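Long-range contacts in cytidylyltransferase (Leptospira borgpetersenii serovar Hardjo-bovis, PDB 6OEW), which is probably a nucleotidyltransferase of the cytidylyltransferase family and binds a magnesium ion: residues I99-R104 and I150-L155; T141-M146 and Y197-D202; T36-M41 and D65-I70; S48-N53 and K115-M120. One frame throughout, in Å; residues are numbered along the deposited sequence.

Contact 1: I99-R104 and I150-L155; sequences IDIIVR and IFTLSL
Ile102 and Phe151 lie directly across from each other on antiparallel strands 101-106 and 149-152, joined by two backbone bonds: Ile102 N to Phe151 O at 2.8 Å and Phe151 N to Ile102 O at 3.0 Å. Both side chains leave on the same face of the sheet. A chi1 of 43° places Phe151 CG between its own backbone N and carbonyl carbon, and the ring swings back over the partner strand, slanted between Ile102 and Arg104. Its CE1 meets Ile102 CG2 at 3.9 Å; CE2 meets Arg104 CB, also at 3.9 Å. From there the extended Arg104 chain runs off to Glu149 and Gln16. On the other face the side chains of Ile101 and Ile150 cross at a slant, their closeness doubtful because Ile101 has two conformers. Pairing runs on past the strand through Leu153 N to Asp100 O, 2.9 Å. Just there the second strand turns into a helix whose N-cap is Thr152, with OG1 accepting from Leu155 N at 2.9 Å. On its other edge strand 101-106 pairs with strand 11-16, so this contact marks the switch from parallel to antiparallel in the mixed central sheet of this GT-A-clan fold. Helix 86-96 covers the face with Ile102 and reaches Leu153, while helix 114-126 packs on Ile101, Val103 and Ile150.

Contact 2: T141-M146 and Y197-D202; sequences TFARGM and YRLTID
Arg144 and Arg198 face each other where two irregular loops meet in a single backbone bridge, with Arg144 N bonded to Tyr197 O at 2.9 Å and Leu199 N to Arg144 O at 2.7 Å. The motif on the first loop is a type II beta turn from Ala143 to Met146, closed by a weak backbone bond. Gly145 takes its third position with phi 104°, the positive value such a turn asks for. Beyond the bridge the two arginine side chains slant across each other. Arg144 is extended from CG to NE, whereas Arg198 bends at chi3, and their guanidinium planes end only 7° apart. Arg144 CD lies over one face of the Arg198 guanidinium, toward its rim and 3.7 Å from Arg198 NH2. Like charges therefore sit close together here, with no direct bond between them. Beneath the bridge, Ala143 CB touches both Tyr197 CB and Leu199 CD1, at 3.7 Å from each; Leu199 continues onto Leu227 and Ile231 of helix 224-233. Thr200 CG2 lies beside Arg144 CB, while its OG1 turns to the backbone O of Asp108, a magnesium-binding residue, and its side chain is about 5 Å from the bound magnesium ion. The loop pairing thus borders the metal site. Past Gly145 the backbones are joined by a water that donates to Gly145 O at 3.0 Å and to Leu199 O at 2.9 Å.

Contact 3: T36-M41 and D65-I70; sequences TILGFM and DKTEEI
Ile70 carries most of this contact, its CB directed from helix 65-73 at the start of helix 37-45. Chi1 of -69° puts CG2 anti to the backbone N, and this branch does most of the touching: it sits 3.6 Å from Thr36 OG1, 3.7 Å from Gly39 N and 3.9 Å from Leu38 CB. The other branch climbs beside it; CG1 passes Thr36 OG1 at 4.1 Å, and CD1 finishes 3.8 Å from the same oxygen, so the two residues meet tip to tip. That oxygen already accepts a bond. Thr36 is the N-cap of helix 37-45, and its OG1 accepts from Gly39 N at 2.9 Å, which lets a hydrocarbon branch rest against the capping bond while the Gly39 N-H keeps its partner. Leu38 adds the second point of packing: its side chain crosses that of Thr67 at about a right angle, with CD2 3.9 Å from Thr67 CG2. Thr67 keeps its hydroxyl turned to Asp64 and presents the methyl instead. No hydrogen bond passes between the two segments. The helix axes, 10.2 Å apart, run in roughly the same direction at 33°. This suits two helices on one side of a Rossmann-like sheet: helix 37-45 precedes strand 54-59, against which Thr67 also packs, and helix 65-73 is the connecting helix of the beta-alpha-beta crossover from strand 54-59 to its parallel neighbour 77-81, an arrangement familiar from GT-A-type nucleotidyltransferases.

Contact 4: S48-N53 and K115-M120; sequences SKFQEN and KILDLM
An ST turn at Ser48, set within a type I beta turn running to Gln51, is held against helix 114-126 by the carboxylate of Asp118. Ser48 OG donates to the syn lone pair of Asp118 OD1, 2.6 Å away, and itself accepts from Phe50 N at 2.9 Å, the bond that defines the ST turn. With OG anti to its backbone N (chi1 170°), the hydroxyl can serve both partners. The second oxygen, OD2, takes Lys49 N at 2.9 Å in a nearly straight bond of 171°, reached on the syn side but somewhat out of the carboxylate plane. Phe50 and Asp118 slide past each other, with OD1 at the ring edge, 3.4 Å from CD2, and ring and carboxylate planes 83° apart. Lys49 CG lies over one face of that ring, and the lysine amine goes on to Asp122, one turn along the helix. Leu117 CD2 flanks the site, 4.0 Å from Ser48 OG. With each carboxylate oxygen taking its own donor, rotation of the Asp118 side chain is fixed, and the N-H of Lys49 and the O-H of Ser48, perhaps helped by the more distant lysine charge, probably favour its ionised form.

How the contacts relate
From the N terminus, contact 3 closes first, bringing the helix of 65-70 back beside the one begun at 36-41. Contact 4 opens inside that loop and closes well after it, at 115-120, so the two cross. Contact 1 opens before contact 4 closes and crosses it in turn; contact 2 crosses contact 1 and closes last, at 197-202. None nests inside another. Contacts 1 and 4 share packing where Val103 meets Leu117 and Ile150 meets Met120, tying the central sheet to helix 114-126. Contact 2 reaches contact 3 through Ile201 and Ile37, and contact 4 through Phe142 and Ile116, joining the loops of the later half to the earlier helices.

Contact 1: I99-R104 and I150-L155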
loop_
_atom_site.group_PDB
_atom_site.type_symbol
_atom_site.label_atom_id
_atom_site.label_comp_id
_atom_site.label_asym_id
_atom_site.label_seq_id
_atom_site.Cartn_x
_atom_site.Cartn_y
_atom_site.Cartn_z
ATOM N N ILE A 99 9.694 -11.423 9.742
ATOM C CA ILE A 99 9.940 -10.620 8.543
ATOM C C ILE A 99 11.192 -9.781 8.754
ATOM O O ILE A 99 11.346 -9.118 9.791
ATOM C CB ILE A 99 8.740 -9.712 8.220
ATOM C CG1 ILE A 99 7.432 -10.508 8.098
ATOM C CG2 ILE A 99 9.016 -8.883 6.952
ATOM C CD1 ILE A 99 7.390 -11.525 6.974
ATOM N N ASP A 100 12.095 -9.810 7.771
ATOM C CA ASP A 100 13.290 -8.972 7.752
ATOM C C ASP A 100 13.134 -7.723 6.899
ATOM O O ASP A 100 13.687 -6.671 7.248
ATOM C CB ASP A 100 14.488 -9.763 7.204
ATOM C CG ASP A 100 14.767 -11.028 7.995
ATOM O OD1 ASP A 100 15.103 -10.920 9.193
ATOM O OD2 ASP A 100 14.643 -12.128 7.409
ATOM N N ILE A 101 12.422 -7.820 5.776
ATOM C CA ILE A 101 12.211 -6.705 4.853
ATOM C C ILE A 101 10.710 -6.447 4.754
ATOM O O ILE A 101 9.963 -7.274 4.209
ATOM C CB ILE A 101 12.803 -6.984 3.467
ATOM C CG1 ILE A 101 14.282 -7.359 3.581
ATOM C CG2 ILE A 101 12.650 -5.763 2.585
ATOM C CD1 ILE A 101 15.146 -6.255 4.111
ATOM N N ILE A 102 10.270 -5.303 5.261
ATOM C CA ILE A 102 8.848 -4.964 5.288
ATOM C C ILE A 102 8.449 -4.183 4.034
ATOM O O ILE A 102 8.970 -3.094 3.777
ATOM C CB ILE A 102 8.509 -4.168 6.548
ATOM C CG1 ILE A 102 8.688 -5.075 7.772
ATOM C CG2 ILE A 102 7.070 -3.626 6.434
ATOM C CD1 ILE A 102 9.038 -4.331 9.050
ATOM N N VAL A 103 7.476 -4.698 3.290
ATOM C CA VAL A 103 6.838 -3.924 2.229
ATOM C C VAL A 103 5.547 -3.366 2.819
ATOM O O VAL A 103 4.595 -4.109 3.093
ATOM C CB VAL A 103 6.578 -4.752 0.968
ATOM C CG1 VAL A 103 5.931 -3.865 -0.109
ATOM C CG2 VAL A 103 7.875 -5.379 0.463
ATOM N N ARG A 104 5.532 -2.066 3.065
ATOM C CA ARG A 104 4.384 -1.423 3.699
ATOM C C ARG A 104 3.420 -0.918 2.634
ATOM O O ARG A 104 3.798 -0.086 1.803
ATOM C CB ARG A 104 4.817 -0.263 4.582
ATOM C CG ARG A 104 3.562 0.339 5.231
ATOM C CD ARG A 104 3.737 1.748 5.602
ATOM N NE ARG A 104 2.576 2.315 6.313
ATOM C CZ ARG A 104 2.490 3.616 6.541
ATOM N NH1 ARG A 104 3.460 4.392 6.071
ATOM N NH2 ARG A 104 1.468 4.131 7.227
ATOM N N ILE A 150 9.438 0.388 1.462
ATOM C CA ILE A 150 10.153 -0.823 1.845
ATOM C C ILE A 150 11.217 -0.444 2.853
ATOM O O ILE A 150 12.027 0.453 2.593
ATOM C CB ILE A 150 10.794 -1.508 0.621
ATOM C CG1 ILE A 150 9.721 -1.707 -0.469
ATOM C CG2 ILE A 150 11.388 -2.823 1.054
ATOM C CD1 ILE A 150 10.298 -2.282 -1.805
ATOM N N PHE A 151 11.245 -1.135 3.990
ATOM C CA PHE A 151 12.294 -0.857 4.955
ATOM C C PHE A 151 12.603 -2.099 5.775
ATOM O O PHE A 151 11.808 -3.042 5.841
ATOM C CB PHE A 151 11.920 0.317 5.860
ATOM C CG PHE A 151 10.495 0.279 6.345
ATOM C CD1 PHE A 151 10.156 -0.457 7.470
ATOM C CD2 PHE A 151 9.501 0.974 5.676
ATOM C CE1 PHE A 151 8.831 -0.492 7.929
ATOM C CE2 PHE A 151 8.191 0.938 6.113
ATOM C CZ PHE A 151 7.844 0.209 7.235
ATOM N N THR A 152 13.790 -2.089 6.380
ATOM C CA THR A 152 14.259 -3.210 7.182
ATOM C C THR A 152 13.554 -3.225 8.530
ATOM O O THR A 152 13.084 -2.198 9.026
ATOM C CB THR A 152 15.775 -3.152 7.419
ATOM O OG1 THR A 152 16.118 -1.989 8.185
ATOM C CG2 THR A 152 16.547 -3.137 6.090
ATOM N N LEU A 153 13.481 -4.412 9.120
ATOM C CA LEU A 153 13.031 -4.503 10.499
ATOM C C LEU A 153 13.901 -3.637 11.396
ATOM O O LEU A 153 13.407 -3.004 12.336
ATOM C CB LEU A 153 13.057 -5.960 10.957
ATOM C CG LEU A 153 12.776 -6.217 12.437
ATOM C CD1 LEU A 153 11.325 -5.997 12.748
ATOM C CD2 LEU A 153 13.211 -7.637 12.756
ATOM N N SER A 154 15.209 -3.586 11.112
ATOM C CA SER A 154 16.107 -2.784 11.939
ATOM C C SER A 154 15.729 -1.305 11.905
ATOM O O SER A 154 15.739 -0.632 12.945
ATOM C CB SER A 154 17.557 -2.997 11.491
ATOM O OG SER A 154 18.024 -4.222 12.021
ATOM N N LEU A 155 15.384 -0.782 10.726
ATOM C CA LEU A 155 14.954 0.610 10.639
ATOM C C LEU A 155 13.677 0.826 11.446
ATOM O O LEU A 155 13.566 1.792 12.209
ATOM C CB LEU A 155 14.740 1.024 9.180
ATOM C CG LEU A 155 14.138 2.443 9.108
ATOM C CD1 LEU A 155 14.855 3.352 8.153
ATOM C CD2 LEU A 155 12.629 2.424 8.784
#

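Contact 2: T141-M146 and Y197-D202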
loop_
_atom_site.group_PDB
_atom_site.type_symbol
_atom_site.label_atom_id
_atom_site.label_comp_id
_atom_site.label_asym_id
_atom_site.label_seq_id
_atom_site.Cartn_x
_atom_site.Cartn_y
_atom_site.Cartn_z
ATOM N N THR A 141 5.966 10.623 -8.521
ATOM C CA THR A 141 5.799 10.591 -9.967
ATOM C C THR A 141 4.872 9.483 -10.443
ATOM O O THR A 141 4.561 9.449 -11.638
ATOM C CB THR A 141 7.162 10.458 -10.694
ATOM O OG1 THR A 141 7.910 9.360 -10.152
ATOM C CG2 THR A 141 7.971 11.743 -10.582
ATOM N N PHE A 142 4.430 8.578 -9.571
ATOM C CA PHE A 142 3.317 7.687 -9.876
ATOM C C PHE A 142 2.005 8.355 -9.468
ATOM O O PHE A 142 1.981 9.293 -8.667
ATOM C CB PHE A 142 3.443 6.338 -9.152
ATOM C CG PHE A 142 4.670 5.562 -9.533
ATOM C CD1 PHE A 142 4.634 4.647 -10.580
ATOM C CD2 PHE A 142 5.852 5.748 -8.842
ATOM C CE1 PHE A 142 5.767 3.936 -10.951
ATOM C CE2 PHE A 142 7.017 5.028 -9.226
ATOM C CZ PHE A 142 6.951 4.123 -10.261
ATOM N N ALA A 143 0.911 7.874 -10.052
ATOM C CA ALA A 143 -0.408 8.275 -9.572
ATOM C C ALA A 143 -0.540 7.962 -8.084
ATOM O O ALA A 143 0.045 7.006 -7.578
ATOM C CB ALA A 143 -1.505 7.556 -10.351
ATOM N N ARG A 144 -1.309 8.782 -7.370
ATOM C CA ARG A 144 -1.630 8.434 -5.994
ATOM C C ARG A 144 -2.358 7.102 -5.970
ATOM O O ARG A 144 -3.196 6.830 -6.827
ATOM C CB ARG A 144 -2.490 9.516 -5.354
ATOM C CG ARG A 144 -1.660 10.638 -4.794
ATOM C CD ARG A 144 -2.478 11.715 -4.095
ATOM N NE ARG A 144 -1.600 12.852 -3.842
ATOM C CZ ARG A 144 -0.862 12.994 -2.746
ATOM N NH1 ARG A 144 -0.068 14.051 -2.617
ATOM N NH2 ARG A 144 -0.931 12.088 -1.776
ATOM N N GLY A 145 -2.016 6.253 -5.005
ATOM C CA GLY A 145 -2.550 4.910 -4.984
ATOM C C GLY A 145 -1.600 3.820 -5.436
ATOM O O GLY A 145 -1.975 2.642 -5.382
ATOM N N MET A 146 -0.400 4.163 -5.912
ATOM C CA MET A 146 0.639 3.176 -6.164
ATOM C C MET A 146 1.684 3.144 -5.055
ATOM O O MET A 146 2.770 2.597 -5.271
ATOM C CB MET A 146 1.360 3.443 -7.497
ATOM C CG MET A 146 0.627 3.073 -8.755
ATOM S SD MET A 146 -0.044 1.407 -8.792
ATOM C CE MET A 146 -1.779 1.852 -8.718
ATOM N N TYR A 197 -2.702 12.166 -11.414
ATOM C CA TYR A 197 -3.784 11.197 -11.322
ATOM C C TYR A 197 -3.922 10.692 -9.893
ATOM O O TYR A 197 -2.932 10.389 -9.222
ATOM C CB TYR A 197 -3.552 10.026 -12.277
ATOM C CG TYR A 197 -3.543 10.441 -13.730
ATOM C CD1 TYR A 197 -4.714 10.862 -14.367
ATOM C CD2 TYR A 197 -2.367 10.428 -14.464
ATOM C CE1 TYR A 197 -4.696 11.253 -15.704
ATOM C CE2 TYR A 197 -2.341 10.812 -15.795
ATOM C CZ TYR A 197 -3.504 11.222 -16.411
ATOM O OH TYR A 197 -3.473 11.605 -17.736
ATOM N N ARG A 198 -5.158 10.600 -9.431
ATOM C CA ARG A 198 -5.446 10.147 -8.078
ATOM C C ARG A 198 -6.181 8.819 -8.155
ATOM O O ARG A 198 -7.329 8.763 -8.596
ATOM C CB ARG A 198 -6.280 11.178 -7.325
ATOM C CG ARG A 198 -6.670 10.695 -5.936
ATOM C CD ARG A 198 -7.519 11.764 -5.220
ATOM N NE ARG A 198 -6.696 12.890 -4.790
ATOM C CZ ARG A 198 -6.018 12.929 -3.642
ATOM N NH1 ARG A 198 -6.055 11.900 -2.789
ATOM N NH2 ARG A 198 -5.293 14.004 -3.343
ATOM N N LEU A 199 -5.523 7.752 -7.721
ATOM C CA LEU A 199 -6.094 6.416 -7.813
ATOM C C LEU A 199 -6.147 5.750 -6.442
ATOM O O LEU A 199 -6.162 4.520 -6.336
ATOM C CB LEU A 199 -5.304 5.578 -8.831
ATOM C CG LEU A 199 -5.373 6.177 -10.249
ATOM C CD1 LEU A 199 -4.462 5.454 -11.231
ATOM C CD2 LEU A 199 -6.810 6.192 -10.761
ATOM N N THR A 200 -6.182 6.546 -5.387
ATOM C CA THR A 200 -6.438 6.043 -4.053
ATOM C C THR A 200 -7.917 6.270 -3.737
ATOM O O THR A 200 -8.620 6.980 -4.472
ATOM C CB THR A 200 -5.512 6.745 -3.054
ATOM O OG1 THR A 200 -5.731 6.239 -1.736
ATOM C CG2 THR A 200 -5.718 8.234 -3.105
ATOM N N ILE A 201 -8.418 5.596 -2.703
ATOM C CA ILE A 201 -9.838 5.718 -2.356
ATOM C C ILE A 201 -9.955 6.384 -0.989
ATOM O O ILE A 201 -9.625 5.799 0.054
ATOM C CB ILE A 201 -10.577 4.371 -2.407
ATOM C CG1 ILE A 201 -12.038 4.583 -1.983
ATOM C CG2 ILE A 201 -9.861 3.275 -1.577
ATOM C CD1 ILE A 201 -12.981 3.612 -2.607
ATOM N N ASP A 202 -10.398 7.636 -1.014
ATOM C CA ASP A 202 -10.718 8.403 0.165
ATOM C C ASP A 202 -12.067 9.096 0.068
ATOM O O ASP A 202 -12.562 9.561 1.094
ATOM C CB ASP A 202 -9.650 9.468 0.429
ATOM C CG ASP A 202 -8.338 8.878 0.891
ATOM O OD1 ASP A 202 -8.330 8.160 1.926
ATOM O OD2 ASP A 202 -7.325 9.148 0.212
HETATM O O HOH W 1 -4.755 1.989 -6.141
#

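Contact 3: T36-M41 and D65-I70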
loop_
_atom_site.group_PDB
_atom_site.type_symbol
_atom_site.label_atom_id
_atom_site.label_comp_id
_atom_site.label_asym_id
_atom_site.label_seq_id
_atom_site.Cartn_x
_atom_site.Cartn_y
_atom_site.Cartn_z
ATOM N N THR A 36 -14.592 -7.058 -3.124
ATOM C CA THR A 36 -14.536 -5.820 -2.356
ATOM C C THR A 36 -13.292 -5.025 -2.739
ATOM O O THR A 36 -12.378 -5.526 -3.413
ATOM C CB THR A 36 -14.515 -6.121 -0.853
ATOM O OG1 THR A 36 -13.331 -6.892 -0.564
ATOM C CG2 THR A 36 -15.773 -6.906 -0.438
ATOM N N ILE A 37 -13.244 -3.769 -2.282
ATOM C CA ILE A 37 -12.048 -2.949 -2.519
ATOM C C ILE A 37 -10.795 -3.669 -2.016
ATOM O O ILE A 37 -9.814 -3.838 -2.753
ATOM C CB ILE A 37 -12.205 -1.566 -1.857
ATOM C CG1 ILE A 37 -13.127 -0.673 -2.705
ATOM C CG2 ILE A 37 -10.858 -0.927 -1.629
ATOM C CD1 ILE A 37 -12.453 -0.096 -3.932
ATOM N N LEU A 38 -10.819 -4.126 -0.765
ATOM C CA LEU A 38 -9.646 -4.804 -0.213
ATOM C C LEU A 38 -9.413 -6.155 -0.882
ATOM O O LEU A 38 -8.260 -6.523 -1.155
ATOM C CB LEU A 38 -9.789 -4.974 1.302
ATOM C CG LEU A 38 -8.609 -5.658 2.022
ATOM C CD1 LEU A 38 -7.243 -5.017 1.697
ATOM C CD2 LEU A 38 -8.833 -5.636 3.522
ATOM N N GLY A 39 -10.481 -6.909 -1.167
ATOM C CA GLY A 39 -10.299 -8.186 -1.859
ATOM C C GLY A 39 -9.666 -8.033 -3.235
ATOM O O GLY A 39 -8.809 -8.831 -3.639
ATOM N N PHE A 40 -10.081 -7.006 -3.975
ATOM C CA PHE A 40 -9.462 -6.699 -5.260
ATOM C C PHE A 40 -7.961 -6.481 -5.116
ATOM O O PHE A 40 -7.166 -6.982 -5.929
ATOM C CB PHE A 40 -10.128 -5.454 -5.847
ATOM C CG PHE A 40 -9.996 -5.339 -7.329
ATOM C CD1 PHE A 40 -11.066 -5.671 -8.156
ATOM C CD2 PHE A 40 -8.810 -4.903 -7.908
ATOM C CE1 PHE A 40 -10.967 -5.564 -9.533
ATOM C CE2 PHE A 40 -8.705 -4.801 -9.306
ATOM C CZ PHE A 40 -9.775 -5.139 -10.109
ATOM N N MET A 41 -7.560 -5.708 -4.106
ATOM C CA MET A 41 -6.144 -5.462 -3.848
ATOM C C MET A 41 -5.392 -6.761 -3.583
ATOM O O MET A 41 -4.311 -6.996 -4.139
ATOM C CB MET A 41 -5.992 -4.512 -2.664
ATOM C CG MET A 41 -4.572 -3.975 -2.495
ATOM S SD MET A 41 -4.444 -3.005 -0.980
ATOM C CE MET A 41 -2.697 -2.538 -1.050
ATOM N N ASP A 65 -13.700 -7.350 12.311
ATOM C CA ASP A 65 -14.061 -8.703 11.917
ATOM C C ASP A 65 -14.319 -8.757 10.416
ATOM O O ASP A 65 -14.011 -9.760 9.762
ATOM C CB ASP A 65 -15.303 -9.182 12.681
ATOM C CG ASP A 65 -15.062 -9.341 14.184
ATOM O OD1 ASP A 65 -13.944 -9.053 14.679
ATOM O OD2 ASP A 65 -16.021 -9.733 14.878
ATOM N N LYS A 66 -14.874 -7.681 9.855
ATOM C CA LYS A 66 -15.106 -7.632 8.416
ATOM C C LYS A 66 -13.784 -7.675 7.654
ATOM O O LYS A 66 -13.654 -8.409 6.669
ATOM C CB LYS A 66 -15.905 -6.377 8.062
ATOM C CG LYS A 66 -16.299 -6.276 6.594
ATOM C CD LYS A 66 -17.142 -7.463 6.181
ATOM C CE LYS A 66 -17.469 -7.411 4.701
ATOM N NZ LYS A 66 -17.989 -8.714 4.196
ATOM N N THR A 67 -12.794 -6.899 8.107
ATOM C CA THR A 67 -11.462 -6.911 7.491
ATOM C C THR A 67 -10.832 -8.294 7.576
ATOM O O THR A 67 -10.290 -8.807 6.583
ATOM C CB THR A 67 -10.579 -5.855 8.176
ATOM O OG1 THR A 67 -11.346 -4.644 8.339
ATOM C CG2 THR A 67 -9.296 -5.536 7.349
ATOM N N GLU A 68 -10.896 -8.921 8.752
ATOM C CA GLU A 68 -10.396 -10.285 8.871
ATOM C C GLU A 68 -11.130 -11.218 7.911
ATOM O O GLU A 68 -10.502 -12.067 7.257
ATOM C CB GLU A 68 -10.526 -10.763 10.319
ATOM C CG GLU A 68 -10.090 -12.195 10.530
ATOM C CD GLU A 68 -10.344 -12.686 11.929
ATOM O OE1 GLU A 68 -10.865 -11.903 12.763
ATOM O OE2 GLU A 68 -10.035 -13.864 12.197
ATOM N N GLU A 69 -12.453 -11.052 7.786
ATOM C CA GLU A 69 -13.243 -11.917 6.911
ATOM C C GLU A 69 -12.799 -11.788 5.458
ATOM O O GLU A 69 -12.671 -12.793 4.740
ATOM C CB GLU A 69 -14.731 -11.587 7.028
ATOM C CG GLU A 69 -15.556 -12.102 5.845
ATOM C CD GLU A 69 -16.996 -11.565 5.821
ATOM O OE1 GLU A 69 -17.541 -11.234 6.897
ATOM O OE2 GLU A 69 -17.574 -11.472 4.716
ATOM N N ILE A 70 -12.577 -10.553 5.007
ATOM C CA ILE A 70 -12.144 -10.317 3.637
ATOM C C ILE A 70 -10.765 -10.934 3.406
ATOM O O ILE A 70 -10.542 -11.632 2.407
ATOM C CB ILE A 70 -12.158 -8.807 3.332
ATOM C CG1 ILE A 70 -13.595 -8.270 3.272
ATOM C CG2 ILE A 70 -11.392 -8.489 2.032
ATOM C CD1 ILE A 70 -13.662 -6.752 3.235
#

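Contact 4: S48-N53 and K115-M120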
loop_
_atom_site.group_PDB
_atom_site.type_symbol
_atom_site.label_atom_id
_atom_site.label_comp_id
_atom_site.label_asym_id
_atom_site.label_seq_id
_atom_site.Cartn_x
_atom_site.Cartn_y
_atom_site.Cartn_z
ATOM N N SER A 48 2.383 -11.119 -7.175
ATOM C CA SER A 48 3.741 -10.765 -6.775
ATOM C C SER A 48 4.575 -12.020 -6.564
ATOM O O SER A 48 4.077 -13.040 -6.073
ATOM C CB SER A 48 3.721 -9.940 -5.491
ATOM O OG SER A 48 5.033 -9.772 -4.965
ATOM N N LYS A 49 5.857 -11.956 -6.942
ATOM C CA LYS A 49 6.700 -13.086 -6.582
ATOM C C LYS A 49 6.869 -13.215 -5.071
ATOM O O LYS A 49 7.359 -14.247 -4.609
ATOM C CB LYS A 49 8.064 -12.983 -7.281
ATOM C CG LYS A 49 8.848 -11.733 -6.940
ATOM C CD LYS A 49 10.327 -11.868 -7.352
ATOM C CE LYS A 49 10.610 -11.258 -8.716
ATOM N NZ LYS A 49 12.069 -11.013 -8.912
ATOM N N PHE A 50 6.445 -12.222 -4.287
ATOM C CA PHE A 50 6.488 -12.300 -2.830
ATOM C C PHE A 50 5.110 -12.526 -2.207
ATOM O O PHE A 50 4.901 -12.200 -1.032
ATOM C CB PHE A 50 7.147 -11.039 -2.262
ATOM C CG PHE A 50 8.502 -10.757 -2.865
ATOM C CD1 PHE A 50 9.633 -11.465 -2.450
ATOM C CD2 PHE A 50 8.650 -9.811 -3.874
ATOM C CE1 PHE A 50 10.871 -11.220 -3.016
ATOM C CE2 PHE A 50 9.887 -9.573 -4.444
ATOM C CZ PHE A 50 11.001 -10.281 -4.021
ATOM N N GLN A 51 4.177 -13.123 -2.950
ATOM C CA GLN A 51 2.781 -13.174 -2.511
ATOM C C GLN A 51 2.548 -14.096 -1.315
ATOM O O GLN A 51 1.557 -13.925 -0.601
ATOM C CB GLN A 51 1.891 -13.611 -3.679
ATOM C CG GLN A 51 2.248 -14.967 -4.255
ATOM C CD GLN A 51 1.567 -16.096 -3.512
ATOM O OE1 GLN A 51 0.536 -15.888 -2.860
ATOM N NE2 GLN A 51 2.140 -17.293 -3.589
ATOM N N GLU A 52 3.421 -15.067 -1.075
ATOM C CA GLU A 52 3.114 -16.034 -0.029
ATOM C C GLU A 52 3.203 -15.432 1.367
ATOM O O GLU A 52 2.635 -16.002 2.303
ATOM C CB GLU A 52 4.036 -17.244 -0.133
ATOM C CG GLU A 52 5.452 -16.947 0.268
ATOM C CD GLU A 52 6.281 -18.204 0.380
ATOM O OE1 GLU A 52 5.782 -19.280 -0.025
ATOM O OE2 GLU A 52 7.427 -18.114 0.872
ATOM N N ASN A 53 3.876 -14.290 1.528
ATOM C CA ASN A 53 3.957 -13.644 2.838
ATOM C C ASN A 53 3.183 -12.335 2.864
ATOM O O ASN A 53 3.684 -11.322 3.361
ATOM C CB ASN A 53 5.417 -13.384 3.242
ATOM C CG ASN A 53 6.243 -14.661 3.351
ATOM O OD1 ASN A 53 5.774 -15.694 3.836
ATOM N ND2 ASN A 53 7.498 -14.585 2.906
ATOM N N LYS A 115 3.994 -5.751 -10.192
ATOM C CA LYS A 115 5.261 -5.700 -10.922
ATOM C C LYS A 115 6.138 -4.561 -10.421
ATOM O O LYS A 115 7.361 -4.712 -10.311
ATOM C CB LYS A 115 5.009 -5.570 -12.436
ATOM N N ILE A 116 5.538 -3.414 -10.108
ATOM C CA ILE A 116 6.296 -2.310 -9.531
ATOM C C ILE A 116 6.815 -2.699 -8.155
ATOM O O ILE A 116 7.985 -2.468 -7.819
ATOM C CB ILE A 116 5.425 -1.041 -9.463
ATOM C CG1 ILE A 116 4.983 -0.635 -10.873
ATOM C CG2 ILE A 116 6.164 0.090 -8.711
ATOM C CD1 ILE A 116 4.031 0.535 -10.911
ATOM N N LEU A 117 5.943 -3.286 -7.330
ATOM C CA LEU A 117 6.375 -3.772 -6.023
ATOM C C LEU A 117 7.577 -4.705 -6.155
ATOM O O LEU A 117 8.570 -4.546 -5.444
ATOM C CB LEU A 117 5.207 -4.472 -5.319
ATOM C CG LEU A 117 5.319 -4.874 -3.845
ATOM C CD1 LEU A 117 3.874 -4.980 -3.244
ATOM C CD2 LEU A 117 6.109 -6.196 -3.658
ATOM N N ASP A 118 7.518 -5.665 -7.090
ATOM C CA ASP A 118 8.598 -6.645 -7.194
ATOM C C ASP A 118 9.892 -5.992 -7.653
ATOM O O ASP A 118 10.979 -6.365 -7.189
ATOM C CB ASP A 118 8.213 -7.772 -8.150
ATOM C CG ASP A 118 7.126 -8.679 -7.575
ATOM O OD1 ASP A 118 6.781 -8.523 -6.378
ATOM O OD2 ASP A 118 6.633 -9.550 -8.316
ATOM N N LEU A 119 9.801 -5.035 -8.585
ATOM C CA LEU A 119 11.005 -4.339 -9.046
ATOM C C LEU A 119 11.653 -3.578 -7.908
ATOM O O LEU A 119 12.885 -3.525 -7.797
ATOM C CB LEU A 119 10.660 -3.375 -10.183
ATOM C CG LEU A 119 10.369 -3.960 -11.563
ATOM C CD1 LEU A 119 9.815 -2.895 -12.511
ATOM C CD2 LEU A 119 11.667 -4.570 -12.134
ATOM N N MET A 120 10.833 -2.944 -7.068
ATOM C CA MET A 120 11.366 -2.180 -5.951
ATOM C C MET A 120 12.015 -3.099 -4.934
ATOM O O MET A 120 13.087 -2.778 -4.404
ATOM C CB MET A 120 10.262 -1.332 -5.302
ATOM C CG MET A 120 9.882 -0.123 -6.156
ATOM S SD MET A 120 8.527 0.851 -5.416
ATOM C CE MET A 120 9.316 1.480 -3.937
#